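Local coordinates for protein delta (Bacillus subtilis, PDB 3ZH9) that probably acts as the wrench that opens the ring-shaped beta clamp, within a complex that uses ATP hydrolysis to load it onto primed DNA, at residues A[31-34]-A[35-39]; A[97-100]-A[101-105]; A[194-197]-A[198-201]; A[202-205]-A[206-210]; A[312-315]-A[316-320]. All blocks are in the same frame, centred on the assembly; numbering follows the deposited sequence.

Contact 1 (A[31-34]-A[35-39]); sequences TVSR and IRQTV
I35 lies back along the turn that carries T31, and its side chain can be followed outward as an example of how an apolar residue uses the preceding helical turn. Its CB lies 3.7 Å from T31 O, the carbonyl that accepts I35's own amide bond. CG1, turned beside the backbone N and anti to the carbonyl carbon (chi1 -72°), moves in to 3.4 Å from the same T31 O. CD1 then ends at the methyl of T31, with CD1 of I35 and CG2 of T31 4.2 Å apart. The hydroxyl of T31 is turned to W6 and to the carbonyl of L27, and its methyl meets the isoleucine.

Beyond the segments, I35 also touches L77, V114 and L9. Helix 25-39 follows the first strand of a parallel sheet ordered 2-3-4-1-5, the topology of an AAA+ module; I35, V32 and V39 pack against strands 76-81 and 113-119, and R36 also touches L77.

V32 CG1 meets the guanidinium of R36 at its edge, near its plane, 3.7 Å from NH2. R34 reaches back to E30 in a salt bridge and to W6 in a cation-pi contact, while its carbonyl is gripped by T38: OG1 of T38 donates to R34 O at 2.7 Å, and the T38 amide adds a weak bond. With a valine in place of T38, the R34 carbonyl would probably be left with that weak amide bond as its hold within this turn. Beside it, CG of Q37 comes within 3.4 Å of S33 O.

Contact 2 (A[97-100]-A[101-105]); sequences HNVS and ALESY
V99 and E103, one turn apart, meet at the start of helix 99-107: the methyl CG1 of V99 lies 3.5 Å from OE2 of E103, and the aliphatic CG of E103 settles 3.3 Å from V99 O. The backbone draws this turn together with a nearly straight bond from E103 N to V99 O, 2.9 Å long.

The tightly packed side is that of L102, which is buried, and A101. A101 packs on I63, and L102 on L59, L130 and F115, on helix 99-107, which connects strands 76-81 and 113-119 in a beta-alpha-beta unit. N98, at the N-cap, sets CG anti to the backbone N (chi1 -171°) and turns its amide to A101; ND2 is modelled 2.9 Å from CB of A101, too short to be taken literally. OD1 of the same amide takes a hydrogen bond of 3.0 Å from the hydroxyl OG of S100.

The solvent side is looser. S100 and S104 sit exposed, joined by a routine bond from S104 N to S100 O. The side chain of E103 touches K129 and L130 of helix 129-137. Lying near both that lysine and the amino end of its own helix, the E103 carboxylate is likely to find its negative charge favoured.

Contact 3 (A[194-197]-A[198-201]); sequences TFIG and DREE. With SO4 (sulfate ion), chain C.
The guanidinium of R199 has I196 against one face: CB of I196 stands 3.6 Å above the plane, displaced toward the rim, and CG2 lies as close to NH1. At the guanidinium edge, in its plane, a water accepts a weak bond from NH1 and donates to the carbonyl oxygen of F195; this water also stands 4.1 Å above one face of the F195 ring, displaced toward its rim. The two side chains cross at about a right angle.

A bend at chi3 (44°) folds R199 back over the isoleucine, and its NH2 continues to D206 in a salt bridge. The backbone is a type II' turn from I196 to R199, closed by R199 N donating to I196 O over 3.0 Å. G197 takes the positive phi that this turn needs.

I196 sends CD1 to 3.4 Å from R199 O, whose hydrogen-bond donor is K164 NZ. With an alanine in place of I196, CG2 and CD1 would be gone: the guanidinium would probably keep only the CB contact on that face, freer to turn, and a gap would open beside R199 O.

Past it, amides hold a probable crystallisation sulfate, E200 N on O1 at 2.9 Å and E201 N on O3 at 2.7 Å. The turn carries the chain from helix 182-195 to strand 201-202, paired in parallel with strand 165-166, while F195 and I196 pack on helix 204-210.

Contact 4 (A[202-205]-A[206-210]); sequences ITLD and DVKML. With GOL (glycerol), chain F.
T203 and D206 form a capping box at the start of helix 204-210. The T203 amide donates to OD2 of D206 at 3.0 Å, almost straight at 164° and on the lone pair that points away from the other carboxylate oxygen. In return D206 N donates to OG1 of T203, a bond less certain because that hydroxyl is modelled too close to a glycerol carbon. T203 holds OG1 between its backbone N and carbonyl carbon (chi1 70°), where it can reach the D206 amide.

Further polar contact comes from the glycerol, probably a crystallisation additive, whose O3 donates to OD1 of D206 at 2.6 Å.

I202 and V207 make the apolar contact: they cross at about a right angle, their CG2 methyls 3.9 Å apart, and continue onto L192 and L177 of neighbouring helices. Carbon also meets polar atoms: CD2 of L204 lies 3.9 Å from NZ of K208, whose CE lies against CG and CD2 of L204, and M209 curls CE to 3.4 Å from D205 O.

The D206 carboxylate, held by the T203 amide beside a helix start, is likely to remain ionised; R199 adds a salt bridge, though modelled too short, that ties the preceding turn to this helix.

Contact 5 (A[312-315]-A[316-320]); sequences AVMD and YEMKT
D315 and K319 are brought together by two torsions: D315 sets CG anti to its own backbone N (chi1 178°), and K319, extended as far as CE, kinks at its last bond (chi4 61°) to turn NZ toward the carboxylate. The result is a salt bridge of 2.8 Å from NZ of K319 to OD1 of D315, entering on the syn side and 20° out of the carboxylate plane. Further back along the chain, CD of K319 passes 3.5 Å from OD2 of D315.

This i to i+4 ion pair lies on helix 301-319 of the C-terminal, all-helical domain, beside M252 and I249 of helix 248-269. M314 and M318, both buried, lie side by side, SD of M314 3.7 Å from CE of M318, and pack on helices 325-338 and 248-269. V313 and E317 also run alongside each other, CG1 of V313 3.7 Å from CD of E317.

Just past the helix end, T320 leaves helical geometry, and its amide and hydroxyl reach Y316 O from opposite faces of the carbonyl plane, OG1 of T320 at 2.9 Å. That hydroxyl also stands over one face of the Y316 ring, toward its rim.

Overall arrangement
Contacts 1 and 2 belong to a domain of the P-loop NTPase clan at the N-terminal end, with the sheet order of an AAA+ module, on two helices of one sheet domain with centres about 24 Å apart. Contacts 3 and 4 meet directly, centres about 11 Å apart: the R199–D206 salt bridge, modelled rather short, joins the turn to the capping box, and F195 packs on D206 and L210. Contact 5 stands apart in the C-terminal domain, its centre about 40 Å from that of contact 4 and about 54 Å from that of contact 2. The glycerol and sulfate near contacts 3 and 4 probably come from the crystallisation liquor and do not by themselves define a functional site.

Contact 1 (A[31-34]-A[35-39])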
loop_
_atom_site.group_PDB
_atom_site.type_symbol
_atom_site.label_atom_id
_atom_site.label_comp_id
_atom_site.label_asym_id
_atom_site.label_seq_id
_atom_site.Cartn_x
_atom_site.Cartn_y
_atom_site.Cartn_z
ATOM N N THR A 31 1.428 8.060 -8.915
ATOM C CA THR A 31 0.752 9.116 -9.677
ATOM C C THR A 31 1.564 10.412 -9.681
ATOM O O THR A 31 1.716 11.066 -10.713
ATOM C CB THR A 31 -0.672 9.376 -9.103
ATOM O OG1 THR A 31 -1.444 8.169 -9.192
ATOM C CG2 THR A 31 -1.384 10.506 -9.867
ATOM N N VAL A 32 2.075 10.782 -8.513
ATOM C CA VAL A 32 2.947 11.942 -8.395
ATOM C C VAL A 32 4.145 11.770 -9.324
ATOM O O VAL A 32 4.592 12.710 -9.975
ATOM C CB VAL A 32 3.433 12.118 -6.940
ATOM C CG1 VAL A 32 4.693 12.971 -6.886
ATOM C CG2 VAL A 32 2.331 12.715 -6.085
ATOM N N SER A 33 4.650 10.545 -9.395
ATOM C CA SER A 33 5.786 10.249 -10.253
ATOM C C SER A 33 5.429 10.409 -11.736
ATOM O O SER A 33 6.208 10.960 -12.520
ATOM C CB SER A 33 6.309 8.836 -9.962
ATOM O OG SER A 33 7.456 8.561 -10.740
ATOM N N ARG A 34 4.250 9.929 -12.125
ATOM C CA ARG A 34 3.820 10.077 -13.514
ATOM C C ARG A 34 3.586 11.545 -13.853
ATOM O O ARG A 34 3.797 11.971 -14.991
ATOM C CB ARG A 34 2.566 9.243 -13.802
ATOM C CG ARG A 34 2.860 7.747 -14.011
ATOM C CD ARG A 34 1.596 6.895 -13.841
ATOM N NE ARG A 34 1.903 5.466 -13.881
ATOM C CZ ARG A 34 1.619 4.654 -14.896
ATOM N NH1 ARG A 34 1.004 5.117 -15.981
ATOM N NH2 ARG A 34 1.941 3.367 -14.821
ATOM N N ILE A 35 3.152 12.329 -12.877
ATOM C CA ILE A 35 2.890 13.730 -13.181
ATOM C C ILE A 35 4.219 14.440 -13.375
ATOM O O ILE A 35 4.353 15.278 -14.252
ATOM C CB ILE A 35 2.072 14.436 -12.098
ATOM C CG1 ILE A 35 0.617 13.954 -12.129
ATOM C CG2 ILE A 35 2.129 15.956 -12.305
ATOM C CD1 ILE A 35 -0.188 14.349 -10.880
ATOM N N ARG A 36 5.198 14.072 -12.551
ATOM C CA ARG A 36 6.553 14.610 -12.636
ATOM C C ARG A 36 7.201 14.288 -13.981
ATOM O O ARG A 36 7.739 15.173 -14.649
ATOM C CB ARG A 36 7.398 14.047 -11.495
ATOM C CG ARG A 36 8.823 14.572 -11.432
ATOM C CD ARG A 36 9.607 13.815 -10.366
ATOM N NE ARG A 36 8.806 13.608 -9.161
ATOM C CZ ARG A 36 9.222 12.944 -8.085
ATOM N NH1 ARG A 36 10.440 12.418 -8.056
ATOM N NH2 ARG A 36 8.419 12.808 -7.038
ATOM N N GLN A 37 7.145 13.019 -14.374
ATOM C CA GLN A 37 7.656 12.579 -15.673
ATOM C C GLN A 37 6.985 13.339 -16.805
ATOM O O GLN A 37 7.559 13.517 -17.877
ATOM C CB GLN A 37 7.412 11.072 -15.863
ATOM C CG GLN A 37 8.338 10.205 -15.032
ATOM C CD GLN A 37 7.926 8.733 -14.987
ATOM O OE1 GLN A 37 6.931 8.319 -15.591
ATOM N NE2 GLN A 37 8.703 7.935 -14.261
ATOM N N THR A 38 5.750 13.770 -16.574
ATOM C CA THR A 38 5.028 14.528 -17.587
ATOM C C THR A 38 5.457 16.012 -17.666
ATOM O O THR A 38 5.611 16.549 -18.758
ATOM C CB THR A 38 3.493 14.431 -17.395
ATOM O OG1 THR A 38 3.097 13.057 -17.315
ATOM C CG2 THR A 38 2.778 15.066 -18.558
ATOM N N VAL A 39 5.649 16.681 -16.531
ATOM C CA VAL A 39 5.875 18.132 -16.588
ATOM C C VAL A 39 7.335 18.562 -16.410
ATOM O O VAL A 39 7.743 19.591 -16.933
ATOM C CB VAL A 39 4.970 18.923 -15.593
ATOM C CG1 VAL A 39 3.633 18.252 -15.436
ATOM C CG2 VAL A 39 5.631 19.041 -14.252
#

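Contact 2 (A[97-100]-A[101-105])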
loop_
_atom_site.group_PDB
_atom_site.type_symbol
_atom_site.label_atom_id
_atom_site.label_comp_id
_atom_site.label_asym_id
_atom_site.label_seq_id
_atom_site.Cartn_x
_atom_site.Cartn_y
_atom_site.Cartn_z
ATOM N N HIS A 97 -1.686 27.215 9.385
ATOM C CA HIS A 97 -1.451 27.666 8.015
ATOM C C HIS A 97 -2.392 28.766 7.538
ATOM O O HIS A 97 -3.344 29.133 8.224
ATOM C CB HIS A 97 -1.540 26.484 7.049
ATOM C CG HIS A 97 -0.454 25.471 7.229
ATOM N ND1 HIS A 97 0.831 25.667 6.769
ATOM C CD2 HIS A 97 -0.463 24.246 7.808
ATOM C CE1 HIS A 97 1.567 24.611 7.063
ATOM N NE2 HIS A 97 0.805 23.732 7.691
ATOM N N ASN A 98 -2.074 29.305 6.367
ATOM C CA ASN A 98 -2.889 30.283 5.666
ATOM C C ASN A 98 -3.804 29.617 4.649
ATOM O O ASN A 98 -3.571 29.727 3.454
ATOM C CB ASN A 98 -1.983 31.273 4.951
ATOM C CG ASN A 98 -2.740 32.440 4.378
ATOM O OD1 ASN A 98 -3.900 32.661 4.703
ATOM N ND2 ASN A 98 -2.079 33.204 3.529
ATOM N N VAL A 99 -4.840 28.935 5.108
ATOM C CA VAL A 99 -5.730 28.208 4.216
ATOM C C VAL A 99 -6.402 29.122 3.189
ATOM O O VAL A 99 -6.547 28.748 2.032
ATOM C CB VAL A 99 -6.780 27.417 5.012
ATOM C CG1 VAL A 99 -7.932 27.001 4.124
ATOM C CG2 VAL A 99 -6.130 26.213 5.663
ATOM N N SER A 100 -6.787 30.324 3.607
ATOM C CA SER A 100 -7.506 31.247 2.722
ATOM C C SER A 100 -6.722 31.613 1.452
ATOM O O SER A 100 -7.299 31.789 0.381
ATOM C CB SER A 100 -7.919 32.516 3.479
ATOM O OG SER A 100 -6.784 33.247 3.919
ATOM N N ALA A 101 -5.406 31.728 1.583
ATOM C CA ALA A 101 -4.555 32.033 0.442
ATOM C C ALA A 101 -4.543 30.852 -0.530
ATOM O O ALA A 101 -4.530 31.031 -1.748
ATOM C CB ALA A 101 -3.146 32.371 0.910
ATOM N N LEU A 102 -4.556 29.644 0.022
ATOM C CA LEU A 102 -4.653 28.433 -0.779
ATOM C C LEU A 102 -5.996 28.334 -1.518
ATOM O O LEU A 102 -6.029 28.010 -2.706
ATOM C CB LEU A 102 -4.427 27.192 0.092
ATOM C CG LEU A 102 -4.679 25.852 -0.610
ATOM C CD1 LEU A 102 -3.792 25.716 -1.841
ATOM C CD2 LEU A 102 -4.451 24.696 0.351
ATOM N N GLU A 103 -7.098 28.608 -0.819
ATOM C CA GLU A 103 -8.402 28.666 -1.470
ATOM C C GLU A 103 -8.338 29.631 -2.634
ATOM O O GLU A 103 -8.805 29.322 -3.726
ATOM C CB GLU A 103 -9.491 29.151 -0.519
ATOM C CG GLU A 103 -9.575 28.416 0.791
ATOM C CD GLU A 103 -10.754 28.882 1.622
ATOM O OE1 GLU A 103 -11.673 29.495 1.040
ATOM O OE2 GLU A 103 -10.761 28.639 2.851
ATOM N N SER A 104 -7.773 30.814 -2.389
ATOM C CA SER A 104 -7.623 31.819 -3.434
ATOM C C SER A 104 -6.819 31.296 -4.609
ATOM O O SER A 104 -7.191 31.513 -5.753
ATOM C CB SER A 104 -6.947 33.083 -2.891
ATOM O OG SER A 104 -7.863 33.880 -2.165
ATOM N N TYR A 105 -5.703 30.626 -4.321
ATOM C CA TYR A 105 -4.858 30.074 -5.378
ATOM C C TYR A 105 -5.576 29.035 -6.247
ATOM O O TYR A 105 -5.515 29.118 -7.469
ATOM C CB TYR A 105 -3.550 29.459 -4.841
ATOM C CG TYR A 105 -2.712 28.920 -5.981
ATOM C CD1 TYR A 105 -1.858 29.757 -6.696
ATOM C CD2 TYR A 105 -2.833 27.602 -6.396
ATOM C CE1 TYR A 105 -1.119 29.283 -7.769
ATOM C CE2 TYR A 105 -2.110 27.122 -7.471
ATOM C CZ TYR A 105 -1.250 27.959 -8.152
ATOM O OH TYR A 105 -0.524 27.490 -9.222
#

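Contact 3 (A[194-197]-A[198-201])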
loop_
_atom_site.group_PDB
_atom_site.type_symbol
_atom_site.label_atom_id
_atom_site.label_comp_id
_atom_site.label_asym_id
_atom_site.label_seq_id
_atom_site.Cartn_x
_atom_site.Cartn_y
_atom_site.Cartn_z
ATOM N N THR A 194 5.479 -7.799 -20.282
ATOM C CA THR A 194 6.719 -7.992 -21.036
ATOM C C THR A 194 6.887 -9.452 -21.420
ATOM O O THR A 194 7.145 -9.777 -22.580
ATOM C CB THR A 194 7.950 -7.545 -20.222
ATOM O OG1 THR A 194 7.843 -6.148 -19.930
ATOM C CG2 THR A 194 9.256 -7.801 -21.003
ATOM N N PHE A 195 6.703 -10.330 -20.443
ATOM C CA PHE A 195 6.884 -11.778 -20.617
ATOM C C PHE A 195 6.102 -12.365 -21.788
ATOM O O PHE A 195 6.640 -13.161 -22.546
ATOM C CB PHE A 195 6.498 -12.525 -19.333
ATOM C CG PHE A 195 6.721 -14.019 -19.414
ATOM C CD1 PHE A 195 8.001 -14.537 -19.446
ATOM C CD2 PHE A 195 5.656 -14.900 -19.463
ATOM C CE1 PHE A 195 8.211 -15.897 -19.521
ATOM C CE2 PHE A 195 5.869 -16.270 -19.543
ATOM C CZ PHE A 195 7.139 -16.759 -19.573
ATOM N N ILE A 196 4.833 -11.984 -21.937
ATOM C CA ILE A 196 3.988 -12.644 -22.925
ATOM C C ILE A 196 4.253 -12.137 -24.351
ATOM O O ILE A 196 3.658 -12.620 -25.306
ATOM C CB ILE A 196 2.481 -12.566 -22.573
ATOM C CG1 ILE A 196 1.961 -11.127 -22.626
ATOM C CG2 ILE A 196 2.221 -13.167 -21.171
ATOM C CD1 ILE A 196 0.469 -11.047 -22.355
ATOM N N GLY A 197 5.149 -11.163 -24.478
ATOM C CA GLY A 197 5.600 -10.704 -25.784
ATOM C C GLY A 197 4.478 -10.165 -26.655
ATOM O O GLY A 197 3.791 -9.214 -26.279
ATOM N N ASP A 198 4.295 -10.787 -27.819
ATOM C CA ASP A 198 3.310 -10.353 -28.802
ATOM C C ASP A 198 1.902 -10.701 -28.374
ATOM O O ASP A 198 0.935 -10.110 -28.851
ATOM C CB ASP A 198 3.578 -11.019 -30.153
ATOM C CG ASP A 198 4.679 -10.333 -30.936
ATOM O OD1 ASP A 198 4.780 -9.088 -30.841
ATOM O OD2 ASP A 198 5.438 -11.036 -31.648
ATOM N N ARG A 199 1.775 -11.661 -27.474
ATOM C CA ARG A 199 0.475 -12.123 -27.029
ATOM C C ARG A 199 -0.286 -11.039 -26.275
ATOM O O ARG A 199 0.309 -10.166 -25.668
ATOM C CB ARG A 199 0.628 -13.382 -26.185
ATOM C CG ARG A 199 1.249 -14.554 -26.921
ATOM C CD ARG A 199 1.861 -15.528 -25.942
ATOM N NE ARG A 199 0.956 -15.732 -24.829
ATOM C CZ ARG A 199 1.321 -15.995 -23.586
ATOM N NH1 ARG A 199 2.593 -16.115 -23.266
ATOM N NH2 ARG A 199 0.390 -16.138 -22.671
ATOM N N GLU A 200 -1.606 -11.072 -26.356
ATOM C CA GLU A 200 -2.410 -10.044 -25.713
ATOM C C GLU A 200 -2.849 -10.398 -24.291
ATOM O O GLU A 200 -2.956 -9.520 -23.424
ATOM C CB GLU A 200 -3.644 -9.716 -26.552
ATOM C CG GLU A 200 -4.545 -8.692 -25.887
ATOM C CD GLU A 200 -5.676 -8.253 -26.779
ATOM O OE1 GLU A 200 -5.704 -8.685 -27.953
ATOM O OE2 GLU A 200 -6.530 -7.470 -26.309
ATOM N N GLU A 201 -3.105 -11.679 -24.054
ATOM C CA GLU A 201 -3.698 -12.096 -22.793
ATOM C C GLU A 201 -2.715 -12.759 -21.834
ATOM O O GLU A 201 -2.045 -13.730 -22.185
ATOM C CB GLU A 201 -4.882 -13.033 -23.025
ATOM C CG GLU A 201 -5.556 -13.447 -21.727
ATOM C CD GLU A 201 -6.637 -14.500 -21.916
ATOM O OE1 GLU A 201 -7.035 -14.749 -23.074
ATOM O OE2 GLU A 201 -7.090 -15.078 -20.902
HETATM S S SO4 C . -3.434 -13.845 -27.491
HETATM O O1 SO4 C . -2.718 -12.897 -28.345
HETATM O O2 SO4 C . -4.770 -14.113 -28.019
HETATM O O3 SO4 C . -3.552 -13.278 -26.153
HETATM O O4 SO4 C . -2.703 -15.108 -27.430
HETATM O O HOH W 1 5.581 -15.590 -23.616
#

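Contact 4 (A[202-205]-A[206-210])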
loop_
_atom_site.group_PDB
_atom_site.type_symbol
_atom_site.label_atom_id
_atom_site.label_comp_id
_atom_site.label_asym_id
_atom_site.label_seq_id
_atom_site.Cartn_x
_atom_site.Cartn_y
_atom_site.Cartn_z
ATOM N N ILE A 202 -2.634 -12.226 -20.619
ATOM C CA ILE A 202 -1.943 -12.914 -19.537
ATOM C C ILE A 202 -2.836 -14.077 -19.071
ATOM O O ILE A 202 -3.928 -13.853 -18.538
ATOM C CB ILE A 202 -1.666 -11.952 -18.357
ATOM C CG1 ILE A 202 -0.817 -10.753 -18.815
ATOM C CG2 ILE A 202 -1.019 -12.688 -17.174
ATOM C CD1 ILE A 202 -0.777 -9.634 -17.771
ATOM N N THR A 203 -2.378 -15.306 -19.300
ATOM C CA THR A 203 -3.104 -16.498 -18.868
ATOM C C THR A 203 -2.780 -16.868 -17.416
ATOM O O THR A 203 -1.818 -16.357 -16.839
ATOM C CB THR A 203 -2.790 -17.718 -19.757
ATOM O OG1 THR A 203 -1.441 -18.151 -19.540
ATOM C CG2 THR A 203 -2.998 -17.397 -21.245
ATOM N N LEU A 204 -3.595 -17.745 -16.836
ATOM C CA LEU A 204 -3.349 -18.268 -15.502
ATOM C C LEU A 204 -2.016 -19.014 -15.503
ATOM O O LEU A 204 -1.244 -18.920 -14.562
ATOM C CB LEU A 204 -4.467 -19.221 -15.076
ATOM C CG LEU A 204 -4.275 -19.884 -13.703
ATOM C CD1 LEU A 204 -4.317 -18.831 -12.606
ATOM C CD2 LEU A 204 -5.316 -20.965 -13.444
ATOM N N ASP A 205 -1.750 -19.759 -16.567
ATOM C CA ASP A 205 -0.462 -20.435 -16.699
ATOM C C ASP A 205 0.726 -19.460 -16.671
ATOM O O ASP A 205 1.744 -19.755 -16.054
ATOM C CB ASP A 205 -0.415 -21.280 -17.978
ATOM C CG ASP A 205 -1.141 -22.617 -17.840
ATOM O OD1 ASP A 205 -1.322 -23.118 -16.705
ATOM O OD2 ASP A 205 -1.510 -23.182 -18.888
ATOM N N ASP A 206 0.622 -18.324 -17.371
ATOM C CA ASP A 206 1.666 -17.285 -17.308
ATOM C C ASP A 206 1.913 -16.823 -15.859
ATOM O O ASP A 206 3.061 -16.675 -15.401
ATOM C CB ASP A 206 1.287 -16.075 -18.162
ATOM C CG ASP A 206 1.329 -16.369 -19.653
ATOM O OD1 ASP A 206 2.327 -16.948 -20.125
ATOM O OD2 ASP A 206 0.358 -16.020 -20.348
ATOM N N VAL A 207 0.824 -16.585 -15.139
ATOM C CA VAL A 207 0.929 -16.143 -13.751
ATOM C C VAL A 207 1.667 -17.174 -12.914
ATOM O O VAL A 207 2.630 -16.840 -12.213
ATOM C CB VAL A 207 -0.444 -15.854 -13.127
ATOM C CG1 VAL A 207 -0.299 -15.589 -11.634
ATOM C CG2 VAL A 207 -1.112 -14.656 -13.856
ATOM N N LYS A 208 1.217 -18.424 -12.991
ATOM C CA LYS A 208 1.806 -19.496 -12.191
ATOM C C LYS A 208 3.254 -19.754 -12.539
ATOM O O LYS A 208 4.038 -20.083 -11.662
ATOM C CB LYS A 208 1.030 -20.803 -12.364
ATOM C CG LYS A 208 -0.406 -20.765 -11.823
ATOM C CD LYS A 208 -1.084 -22.124 -12.060
ATOM C CE LYS A 208 -2.265 -22.337 -11.118
ATOM N NZ LYS A 208 -3.098 -23.537 -11.472
ATOM N N MET A 209 3.627 -19.647 -13.814
ATOM C CA MET A 209 5.007 -19.986 -14.142
ATOM C C MET A 209 5.944 -18.846 -13.761
ATOM O O MET A 209 7.059 -19.077 -13.298
ATOM C CB MET A 209 5.182 -20.410 -15.604
ATOM C CG MET A 209 5.070 -19.309 -16.629
ATOM S SD MET A 209 5.309 -19.955 -18.331
ATOM C CE MET A 209 3.811 -20.911 -18.526
ATOM N N LEU A 210 5.479 -17.616 -13.916
ATOM C CA LEU A 210 6.393 -16.492 -13.748
ATOM C C LEU A 210 6.425 -15.927 -12.322
ATOM O O LEU A 210 7.474 -15.489 -11.862
ATOM C CB LEU A 210 6.083 -15.388 -14.760
ATOM C CG LEU A 210 7.153 -14.291 -14.872
ATOM C CD1 LEU A 210 8.451 -14.816 -15.530
ATOM C CD2 LEU A 210 6.604 -13.100 -15.644
HETATM C C1 GOL F . 0.265 -19.589 -21.357
HETATM O O1 GOL F . -0.975 -20.259 -21.276
HETATM C C2 GOL F . 1.151 -20.263 -22.391
HETATM O O2 GOL F . 0.500 -20.250 -23.642
HETATM C C3 GOL F . 2.465 -19.502 -22.515
HETATM O O3 GOL F . 3.026 -19.191 -21.254
#

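Contact 5 (A[312-315]-A[316-320])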
loop_
_atom_site.group_PDB
_atom_site.type_symbol
_atom_site.label_atom_id
_atom_site.label_comp_id
_atom_site.label_asym_id
_atom_site.label_seq_id
_atom_site.Cartn_x
_atom_site.Cartn_y
_atom_site.Cartn_z
ATOM N N ALA A 312 8.861 -15.193 21.203
ATOM C CA ALA A 312 9.797 -14.225 21.782
ATOM C C ALA A 312 10.975 -14.962 22.397
ATOM O O ALA A 312 12.123 -14.534 22.278
ATOM C CB ALA A 312 9.110 -13.351 22.841
ATOM N N VAL A 313 10.687 -16.076 23.059
ATOM C CA VAL A 313 11.745 -16.902 23.612
ATOM C C VAL A 313 12.649 -17.400 22.491
ATOM O O VAL A 313 13.872 -17.343 22.607
ATOM C CB VAL A 313 11.208 -18.100 24.434
ATOM C CG1 VAL A 313 12.370 -19.024 24.829
ATOM C CG2 VAL A 313 10.482 -17.613 25.689
ATOM N N MET A 314 12.054 -17.870 21.398
ATOM C CA MET A 314 12.855 -18.386 20.289
ATOM C C MET A 314 13.733 -17.295 19.695
ATOM O O MET A 314 14.884 -17.536 19.316
ATOM C CB MET A 314 11.962 -18.976 19.203
ATOM C CG MET A 314 12.748 -19.542 18.028
ATOM S SD MET A 314 11.626 -20.082 16.727
ATOM C CE MET A 314 10.656 -21.273 17.645
ATOM N N ASP A 315 13.183 -16.091 19.602
ATOM C CA ASP A 315 13.941 -14.966 19.077
ATOM C C ASP A 315 15.198 -14.751 19.913
ATOM O O ASP A 315 16.272 -14.490 19.384
ATOM C CB ASP A 315 13.088 -13.694 19.058
ATOM C CG ASP A 315 13.861 -12.489 18.574
ATOM O OD1 ASP A 315 14.068 -12.365 17.349
ATOM O OD2 ASP A 315 14.272 -11.667 19.418
ATOM N N TYR A 316 15.056 -14.866 21.225
ATOM C CA TYR A 316 16.177 -14.669 22.128
ATOM C C TYR A 316 17.174 -15.823 22.046
ATOM O O TYR A 316 18.385 -15.612 22.053
ATOM C CB TYR A 316 15.675 -14.501 23.560
ATOM C CG TYR A 316 16.778 -14.504 24.592
ATOM C CD1 TYR A 316 17.568 -13.381 24.790
ATOM C CD2 TYR A 316 17.028 -15.629 25.367
ATOM C CE1 TYR A 316 18.580 -13.376 25.731
ATOM C CE2 TYR A 316 18.038 -15.638 26.308
ATOM C CZ TYR A 316 18.812 -14.508 26.487
ATOM O OH TYR A 316 19.821 -14.506 27.427
ATOM N N GLU A 317 16.662 -17.047 21.969
ATOM C CA GLU A 317 17.514 -18.225 21.901
ATOM C C GLU A 317 18.267 -18.305 20.571
ATOM O O GLU A 317 19.326 -18.935 20.476
ATOM C CB GLU A 317 16.694 -19.493 22.145
ATOM C CG GLU A 317 16.314 -19.700 23.604
ATOM C CD GLU A 317 15.367 -20.870 23.809
ATOM O OE1 GLU A 317 14.690 -21.268 22.834
ATOM O OE2 GLU A 317 15.296 -21.387 24.947
ATOM N N MET A 318 17.718 -17.658 19.548
ATOM C CA MET A 318 18.366 -17.611 18.242
ATOM C C MET A 318 19.420 -16.499 18.175
ATOM O O MET A 318 20.527 -16.705 17.663
ATOM C CB MET A 318 17.332 -17.425 17.124
ATOM C CG MET A 318 16.681 -18.710 16.647
ATOM S SD MET A 318 15.649 -18.438 15.193
ATOM C CE MET A 318 14.927 -20.063 14.992
ATOM N N LYS A 319 19.065 -15.325 18.692
ATOM C CA LYS A 319 19.945 -14.164 18.638
ATOM C C LYS A 319 21.174 -14.337 19.532
ATOM O O LYS A 319 22.275 -13.894 19.193
ATOM C CB LYS A 319 19.180 -12.891 19.020
ATOM C CG LYS A 319 18.431 -12.219 17.867
ATOM C CD LYS A 319 17.577 -11.049 18.369
ATOM C CE LYS A 319 17.074 -10.179 17.222
ATOM N NZ LYS A 319 16.204 -10.928 16.268
ATOM N N THR A 320 20.986 -14.990 20.673
ATOM C CA THR A 320 22.066 -15.144 21.637
ATOM C C THR A 320 22.476 -16.605 21.792
ATOM O O THR A 320 21.633 -17.497 21.864
ATOM C CB THR A 320 21.670 -14.572 23.014
ATOM O OG1 THR A 320 20.798 -15.488 23.686
ATOM C CG2 THR A 320 20.965 -13.230 22.856
#